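Local structure of xyloglucan-specific endo-beta-1,4-glucanase GH12 (Aspergillus niveus, 4NPR) at residues A[110-115]-A[229-234]; A[116-121]-A[225-230]; A[123-128]-A[137-142]. The protein probably cleaves the beta-1,4-glucosidic linkages within xyloglucan chains, retaining the beta configuration and leaving other cell-wall polymers uncut. One frame throughout, in Å; residues are numbered along the deposited sequence.

Interaction 1 of 3, residues A[110-115]-A[229-234]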
# COMPACT_ATOMS: atom_id res chain seq x y z
N TRP A 110 6.55 -10.01 -4.52
CA TRP A 110 7.29 -9.70 -3.28
C TRP A 110 7.55 -10.92 -2.44
O TRP A 110 6.95 -11.98 -2.63
CB TRP A 110 6.55 -8.69 -2.41
CG TRP A 110 5.16 -9.11 -2.00
CD1 TRP A 110 4.05 -8.89 -2.68
CD2 TRP A 110 4.77 -9.86 -0.81
NE1 TRP A 110 2.95 -9.45 -2.02
CE2 TRP A 110 3.38 -10.05 -0.88
CE3 TRP A 110 5.46 -10.40 0.27
CZ2 TRP A 110 2.66 -10.70 0.12
CZ3 TRP A 110 4.72 -11.09 1.26
CH2 TRP A 110 3.35 -11.23 1.17
N ASN A 111 8.45 -10.72 -1.49
CA ASN A 111 8.83 -11.72 -0.50
C ASN A 111 9.20 -11.11 0.87
O ASN A 111 9.78 -10.06 0.95
CB ASN A 111 10.02 -12.54 -1.03
CG ASN A 111 10.29 -13.72 -0.15
OD1 ASN A 111 9.42 -14.62 -0.04
ND2 ASN A 111 11.44 -13.72 0.56
N TYR A 112 8.86 -11.81 1.95
CA TYR A 112 9.25 -11.38 3.29
C TYR A 112 10.12 -12.43 3.91
O TYR A 112 9.84 -13.62 3.77
CB TYR A 112 8.02 -11.13 4.20
CG TYR A 112 7.87 -9.66 4.64
CD1 TYR A 112 8.86 -9.02 5.35
CD2 TYR A 112 6.73 -8.94 4.35
CE1 TYR A 112 8.73 -7.72 5.76
CE2 TYR A 112 6.57 -7.62 4.76
CZ TYR A 112 7.59 -7.00 5.46
OH TYR A 112 7.46 -5.68 5.84
N SER A 113 11.16 -12.01 4.63
CA SER A 113 11.82 -12.92 5.54
C SER A 113 12.09 -12.23 6.88
O SER A 113 12.07 -11.01 6.96
CB SER A 113 13.11 -13.50 4.92
OG SER A 113 14.03 -12.47 4.56
N GLY A 114 12.32 -13.04 7.91
CA GLY A 114 12.80 -12.54 9.21
C GLY A 114 11.99 -13.12 10.35
O GLY A 114 11.15 -13.94 10.11
N SER A 115 12.19 -12.65 11.58
CA SER A 115 11.58 -13.32 12.75
C SER A 115 10.46 -12.54 13.44
O SER A 115 10.55 -11.30 13.61
CB SER A 115 12.65 -13.81 13.75
OG SER A 115 13.58 -12.79 14.01
N SER A 229 11.98 -8.56 13.89
CA SER A 229 13.45 -8.32 13.78
C SER A 229 13.99 -8.98 12.54
O SER A 229 13.48 -10.03 12.13
CB SER A 229 14.23 -8.82 15.02
OG SER A 229 13.60 -9.92 15.61
N ASN A 230 15.02 -8.35 11.97
CA ASN A 230 15.70 -8.79 10.73
C ASN A 230 14.75 -9.08 9.60
O ASN A 230 14.91 -10.08 8.89
CB ASN A 230 16.58 -10.00 11.00
CG ASN A 230 17.61 -9.71 12.06
OD1 ASN A 230 18.46 -8.83 11.90
ND2 ASN A 230 17.50 -10.39 13.19
N ALA A 231 13.75 -8.21 9.44
CA ALA A 231 12.82 -8.36 8.36
C ALA A 231 13.47 -7.80 7.14
O ALA A 231 14.26 -6.86 7.19
CB ALA A 231 11.52 -7.64 8.64
N VAL A 232 13.13 -8.43 6.03
CA VAL A 232 13.59 -8.03 4.72
C VAL A 232 12.38 -8.22 3.84
O VAL A 232 11.84 -9.32 3.76
CB VAL A 232 14.77 -8.87 4.20
CG1 VAL A 232 15.29 -8.28 2.88
CG2 VAL A 232 15.90 -8.94 5.22
N PHE A 233 11.92 -7.12 3.27
CA PHE A 233 10.84 -7.11 2.31
C PHE A 233 11.48 -6.79 0.95
O PHE A 233 12.08 -5.74 0.77
CB PHE A 233 9.80 -6.08 2.70
CG PHE A 233 8.74 -5.87 1.67
CD1 PHE A 233 7.83 -6.89 1.37
CD2 PHE A 233 8.63 -4.67 0.99
CE1 PHE A 233 6.85 -6.70 0.44
CE2 PHE A 233 7.62 -4.47 0.06
CZ PHE A 233 6.73 -5.48 -0.21
N THR A 234 11.34 -7.73 0.03
CA THR A 234 12.02 -7.78 -1.23
C THR A 234 10.93 -7.69 -2.27
O THR A 234 10.08 -8.57 -2.38
CB THR A 234 12.73 -9.15 -1.42
OG1 THR A 234 13.64 -9.37 -0.34
CG2 THR A 234 13.52 -9.22 -2.69
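Phe233 sets its CB over one face of the Tyr112 ring, 3.9 Å from the ring centroid and 22° off the normal, a CH-pi contact at a non-hydrogen-bonded antiparallel pair. The closest ring carbon is Tyr112 CE1, 3.6 Å from Phe233 CB. The two rings meet obliquely, with planes 40° apart. With CG opposite its backbone N (chi1 172°), the Phe233 ring leans along the strand toward Trp110, where Phe233 CE1 stops 3.5 Å from Trp110 CB. Ala231 CB closes on the rim of the Tyr112 ring, 4.0 Å from Tyr112 CE1 and near the ring plane. This aromatic cluster lies in the interior of the beta jelly roll, where the six-stranded sheet carrying 105-113 and 231-240 packs on the larger one: Val121 of strand 117-128 touches all three aromatic side chains. Tyr112 OH is tied down outside the pair, by hydrogen bonds with Thr223 OG1 and Trp74 NE1.

The reverse face of the sheet is looser and more open to solvent. Asn111, Ser113, Val232 and Thr234 project there, and their contacts are slight, as with Ser113 OG at 3.7 Å from Val232 CB. Six backbone hydrogen bonds hold the strands, from Asn111 N to Thr234 O at 2.8 Å to Ser229 N on Ser115 O at 3.1 Å. Between Ser113 and Ser115 the register slips by one residue in a beta bulge, and Gly114, whose backbone angles suit glycine alone, passes close against the backbone of Asn230 and Ala231. Beyond the bulge, where both segments turn a corner, Ser115 OG and Ser229 OG share a weak hydrogen bond of 3.3 Å.

Interaction 2 of 3, residues A[116-121]-A[225-230]; sequences NIVADV and PFSGSN
Val118 holds CG1 opposite its own backbone N (chi1 -175°) and CG2 beside it, which spreads the two methyls over successive residues of the facing segment: CG1 of Val118 sits 3.7 Å from Phe226 CB, and its CG2 lies 3.6 Å from Ser227 OG. Phe226 turns CG to the side of its own backbone N (chi1 -61°), which brings the ring alongside the opposing backbone. The pairing is a classic beta bulge in antiparallel strands, because Phe226 and Ser227 both stand opposite the single residue Val118.

Val118 O records the bulge directly, accepting two backbone N-H groups. Phe226 N gives the shorter bond, 2.7 Å to Val118 O, from a position tilted 30° out of the carbonyl plane. Ser227 N donates a longer one, 3.2 Å to the same Val118 O, in the plane and on a lone pair. In return Val118 N reaches Ser227 O at 2.8 Å, nearly along the C=O axis. On the sheet face turned to the interior of the jelly roll, Ala119 CB rests 3.8 Å from Pro225 CA, and both residues touch Trp74 of the other sheet.

The Phe226 ring presents its edge to strand 117-121, with Val118 O and Asp120 OD2 both near the ring plane. The same Asp120 carboxylate lies close to the carboxylate of Glu224. Phe226 O is hydrogen-bonded to Lys84 NZ, tying the bulge to a third part of the chain. Beside the corner, Gly228 CA passes 3.4 Å from Asn116 O.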
# COMPACT_ATOMS: atom_id res chain seq x y z
N ASN A 116 9.41 -13.28 13.83
CA ASN A 116 8.20 -12.73 14.46
C ASN A 116 7.59 -11.53 13.75
O ASN A 116 7.35 -10.49 14.36
CB ASN A 116 8.46 -12.39 15.94
CG ASN A 116 9.19 -13.52 16.67
OD1 ASN A 116 8.77 -14.68 16.64
ND2 ASN A 116 10.31 -13.18 17.31
N ILE A 117 7.31 -11.67 12.47
CA ILE A 117 6.83 -10.54 11.65
C ILE A 117 5.35 -10.20 11.83
O ILE A 117 4.50 -11.08 11.76
CB ILE A 117 7.13 -10.77 10.16
CG1 ILE A 117 8.63 -10.58 9.89
CG2 ILE A 117 6.42 -9.74 9.30
CD1 ILE A 117 9.14 -11.23 8.61
N VAL A 118 5.06 -8.91 12.07
CA VAL A 118 3.69 -8.38 12.09
C VAL A 118 3.76 -7.15 11.18
O VAL A 118 4.45 -6.21 11.46
CB VAL A 118 3.24 -7.98 13.52
CG1 VAL A 118 1.77 -7.54 13.56
CG2 VAL A 118 3.49 -9.11 14.51
N ALA A 119 3.03 -7.19 10.07
CA ALA A 119 3.23 -6.28 8.93
C ALA A 119 2.18 -6.59 7.94
O ALA A 119 1.68 -7.71 7.91
CB ALA A 119 4.58 -6.50 8.28
N ASP A 120 1.83 -5.60 7.14
CA ASP A 120 1.05 -5.82 5.93
C ASP A 120 1.83 -5.45 4.68
O ASP A 120 2.86 -4.76 4.77
CB ASP A 120 -0.33 -5.10 5.96
CG ASP A 120 -0.23 -3.59 5.86
OD1 ASP A 120 0.30 -3.03 4.88
OD2 ASP A 120 -0.75 -2.93 6.77
N VAL A 121 1.36 -5.99 3.54
CA VAL A 121 1.84 -5.65 2.21
C VAL A 121 0.61 -5.20 1.44
O VAL A 121 -0.34 -5.93 1.31
CB VAL A 121 2.50 -6.86 1.50
CG1 VAL A 121 3.15 -6.40 0.19
CG2 VAL A 121 3.53 -7.53 2.39
N PRO A 225 4.87 -2.20 8.62
CA PRO A 225 5.24 -3.06 9.72
C PRO A 225 4.77 -2.60 11.11
O PRO A 225 4.73 -1.39 11.38
CB PRO A 225 6.75 -3.05 9.64
CG PRO A 225 7.08 -1.69 9.16
CD PRO A 225 6.00 -1.39 8.14
N PHE A 226 4.43 -3.56 11.97
CA PHE A 226 4.09 -3.28 13.36
C PHE A 226 5.25 -3.70 14.30
O PHE A 226 5.66 -2.93 15.14
CB PHE A 226 2.77 -3.95 13.73
CG PHE A 226 1.56 -3.47 12.90
CD1 PHE A 226 1.37 -3.87 11.57
CD2 PHE A 226 0.57 -2.67 13.47
CE1 PHE A 226 0.24 -3.48 10.84
CE2 PHE A 226 -0.55 -2.25 12.73
CZ PHE A 226 -0.72 -2.66 11.42
N SER A 227 5.80 -4.89 14.09
CA SER A 227 6.95 -5.37 14.84
C SER A 227 7.57 -6.62 14.23
O SER A 227 6.97 -7.28 13.39
CB SER A 227 6.56 -5.69 16.25
OG SER A 227 5.67 -6.78 16.20
N GLY A 228 8.79 -6.91 14.70
CA GLY A 228 9.63 -7.98 14.20
C GLY A 228 11.11 -7.60 14.22
O GLY A 228 11.48 -6.48 14.55
N SER A 229 11.98 -8.56 13.89
CA SER A 229 13.45 -8.32 13.78
C SER A 229 13.99 -8.98 12.54
O SER A 229 13.48 -10.03 12.13
CB SER A 229 14.23 -8.82 15.02
OG SER A 229 13.60 -9.92 15.61
N ASN A 230 15.02 -8.35 11.97
CA ASN A 230 15.70 -8.79 10.73
C ASN A 230 14.75 -9.08 9.60
O ASN A 230 14.91 -10.08 8.89
CB ASN A 230 16.58 -10.00 11.00
CG ASN A 230 17.61 -9.71 12.06
OD1 ASN A 230 18.46 -8.83 11.90
ND2 ASN A 230 17.50 -10.39 13.19

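Interaction 3 of 3, residues A[123-128]-A[137-142]; sequences YDMFLS and YEIMVW
Met125 O accepts the shortest sound polar bond of the contact, from Ile139 N at 2.8 Å with a nearly straight N-H...O angle of 170°. The CA-H of Glu138 adds a weaker contact to this oxygen. The bond is one of five in the regular antiparallel hairpin formed by strands 117-128 and 137-146 of the larger jelly-roll sheet. Geometry changes along it: at the far end Leu127 N approaches Tyr137 O from 40° above the carbonyl plane.

On one face stand Asp124, Phe126, Glu138 and Met140, the face that in family 12 enzymes probably lines the concave substrate cleft. Glu138 extends fully from its backbone and runs beside Phe126, pointing the same way, with CG of Glu138 3.4 Å from Phe126 CE1 and the carboxylate plane only 25° from the ring plane. Phe126 in turn stacks on His135. Asp124 directs its carboxylate toward both Glu138 and Met140; Met140 CG lies 3.5 Å from Asp124 OD1. The modelled separation of the Asp124 and Glu138 carboxylates is too short to be trusted in detail, so it supports adjacency and nothing finer.

The other face is largely apolar and mostly buried. Met125 bends at its sulfur so that Met125 CE meets Ile139 CG2 at 4.0 Å and also touches Val141, while Leu127 CD1 meets Ile139 CD1 at 3.9 Å. Helix 198-207 packs here, with Phe201 against Met125 and Ile139. Leu127 CB rests 3.8 Å from Tyr137 CB. Tyr123 OH is hydrogen-bonded to Ser106 OG. Back on the face of Asp124 and Glu138, Met140 SD receives a weak hydrogen bond from Trp142 NE1 at 3.7 Å.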
# COMPACT_ATOMS: atom_id res chain seq x y z
N TYR A 123 -1.20 -2.15 -1.48
CA TYR A 123 -1.47 -0.95 -2.22
C TYR A 123 -2.24 -0.02 -1.30
O TYR A 123 -3.06 -0.46 -0.49
CB TYR A 123 -2.36 -1.16 -3.45
CG TYR A 123 -1.80 -2.05 -4.51
CD1 TYR A 123 -1.94 -3.44 -4.42
CD2 TYR A 123 -1.16 -1.52 -5.60
CE1 TYR A 123 -1.42 -4.27 -5.40
CE2 TYR A 123 -0.67 -2.34 -6.60
CZ TYR A 123 -0.78 -3.72 -6.50
OH TYR A 123 -0.28 -4.54 -7.52
N ASP A 124 -1.93 1.28 -1.47
CA ASP A 124 -2.62 2.39 -0.86
C ASP A 124 -2.97 3.44 -1.93
O ASP A 124 -2.09 4.10 -2.46
CB ASP A 124 -1.71 2.99 0.18
CG ASP A 124 -2.46 3.50 1.38
OD1 ASP A 124 -3.70 3.33 1.42
OD2 ASP A 124 -1.81 4.05 2.28
N MET A 125 -4.25 3.57 -2.26
CA MET A 125 -4.72 4.49 -3.27
C MET A 125 -5.70 5.50 -2.67
O MET A 125 -6.61 5.14 -1.93
CB MET A 125 -5.42 3.73 -4.37
CG MET A 125 -4.54 2.70 -5.03
SD MET A 125 -5.53 1.81 -6.24
CE MET A 125 -6.25 0.56 -5.18
N PHE A 126 -5.53 6.75 -3.05
CA PHE A 126 -6.18 7.85 -2.39
C PHE A 126 -7.05 8.62 -3.37
O PHE A 126 -6.65 8.85 -4.52
CB PHE A 126 -5.10 8.75 -1.85
CG PHE A 126 -4.40 8.18 -0.66
CD1 PHE A 126 -4.98 8.25 0.60
CD2 PHE A 126 -3.18 7.53 -0.80
CE1 PHE A 126 -4.35 7.72 1.70
CE2 PHE A 126 -2.52 7.01 0.29
CZ PHE A 126 -3.11 7.10 1.56
N LEU A 127 -8.26 9.00 -2.91
CA LEU A 127 -9.16 9.83 -3.68
C LEU A 127 -9.32 11.22 -3.12
O LEU A 127 -9.08 11.44 -1.91
CB LEU A 127 -10.52 9.20 -3.72
CG LEU A 127 -10.46 7.82 -4.30
CD1 LEU A 127 -11.86 7.22 -4.30
CD2 LEU A 127 -9.91 7.91 -5.69
N SER A 128 -9.70 12.16 -3.98
CA SER A 128 -10.02 13.51 -3.55
C SER A 128 -11.07 14.14 -4.45
O SER A 128 -11.29 13.66 -5.58
CB SER A 128 -8.80 14.38 -3.48
OG SER A 128 -9.11 15.51 -2.71
N TYR A 137 -10.93 9.79 0.69
CA TYR A 137 -10.98 8.35 0.69
C TYR A 137 -9.64 7.69 0.61
O TYR A 137 -8.68 8.18 0.03
CB TYR A 137 -11.82 7.84 -0.47
CG TYR A 137 -13.27 8.02 -0.25
CD1 TYR A 137 -13.98 7.14 0.54
CD2 TYR A 137 -13.93 9.09 -0.83
CE1 TYR A 137 -15.34 7.31 0.74
CE2 TYR A 137 -15.30 9.26 -0.66
CZ TYR A 137 -16.01 8.37 0.13
OH TYR A 137 -17.36 8.56 0.34
N GLU A 138 -9.59 6.52 1.20
CA GLU A 138 -8.43 5.70 1.05
C GLU A 138 -8.88 4.30 0.77
O GLU A 138 -9.77 3.78 1.45
CB GLU A 138 -7.55 5.76 2.31
CG GLU A 138 -6.28 4.91 2.18
CD GLU A 138 -5.45 4.88 3.47
OE1 GLU A 138 -5.85 5.45 4.51
OE2 GLU A 138 -4.38 4.25 3.44
N ILE A 139 -8.24 3.68 -0.23
CA ILE A 139 -8.48 2.30 -0.57
C ILE A 139 -7.18 1.48 -0.48
O ILE A 139 -6.17 1.79 -1.11
CB ILE A 139 -9.04 2.19 -1.97
CG1 ILE A 139 -10.45 2.78 -2.00
CG2 ILE A 139 -9.12 0.74 -2.41
CD1 ILE A 139 -10.48 4.25 -2.24
N MET A 140 -7.22 0.45 0.33
CA MET A 140 -6.06 -0.39 0.49
C MET A 140 -6.37 -1.76 -0.06
O MET A 140 -7.49 -2.26 0.05
CB MET A 140 -5.64 -0.52 1.95
CG MET A 140 -5.60 0.77 2.75
SD MET A 140 -4.48 0.61 4.19
CE MET A 140 -2.82 0.53 3.52
N VAL A 141 -5.35 -2.39 -0.61
CA VAL A 141 -5.47 -3.74 -1.07
C VAL A 141 -4.31 -4.50 -0.50
O VAL A 141 -3.16 -4.28 -0.89
CB VAL A 141 -5.50 -3.83 -2.60
CG1 VAL A 141 -5.62 -5.27 -3.01
CG2 VAL A 141 -6.67 -3.00 -3.15
N TRP A 142 -4.63 -5.35 0.46
CA TRP A 142 -3.64 -6.12 1.19
C TRP A 142 -3.42 -7.46 0.48
O TRP A 142 -4.30 -8.32 0.44
CB TRP A 142 -4.11 -6.36 2.62
CG TRP A 142 -4.16 -5.16 3.52
CD1 TRP A 142 -4.44 -3.85 3.17
CD2 TRP A 142 -3.96 -5.16 4.92
NE1 TRP A 142 -4.39 -3.05 4.28
CE2 TRP A 142 -4.11 -3.83 5.37
CE3 TRP A 142 -3.66 -6.15 5.84
CZ2 TRP A 142 -3.95 -3.47 6.71
CZ3 TRP A 142 -3.49 -5.79 7.19
CH2 TRP A 142 -3.64 -4.48 7.61

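How the interactions relate
Interactions 1 and 2 lie with centres about 8 Å apart and share Ser229 and Asn230, the corner by which the chain passes from one sheet to the other. Across the sandwich interior they touch through Phe233 CE1 and Val121 CG1 (3.7 Å) and through Tyr112 OH and Ala119 CB (3.9 Å). Interaction 3 lies further along the strand that interaction 2 uses, their centres about 21 Å apart; Asp120 OD2 approaches Trp142 CZ2 to 3.2 Å. It is nested along the chain within the loops closed by both others. Interaction 1 stays clear of it, nearest atoms about 7 Å apart. Interaction 3 is also the most central and probably adjoins the substrate cleft.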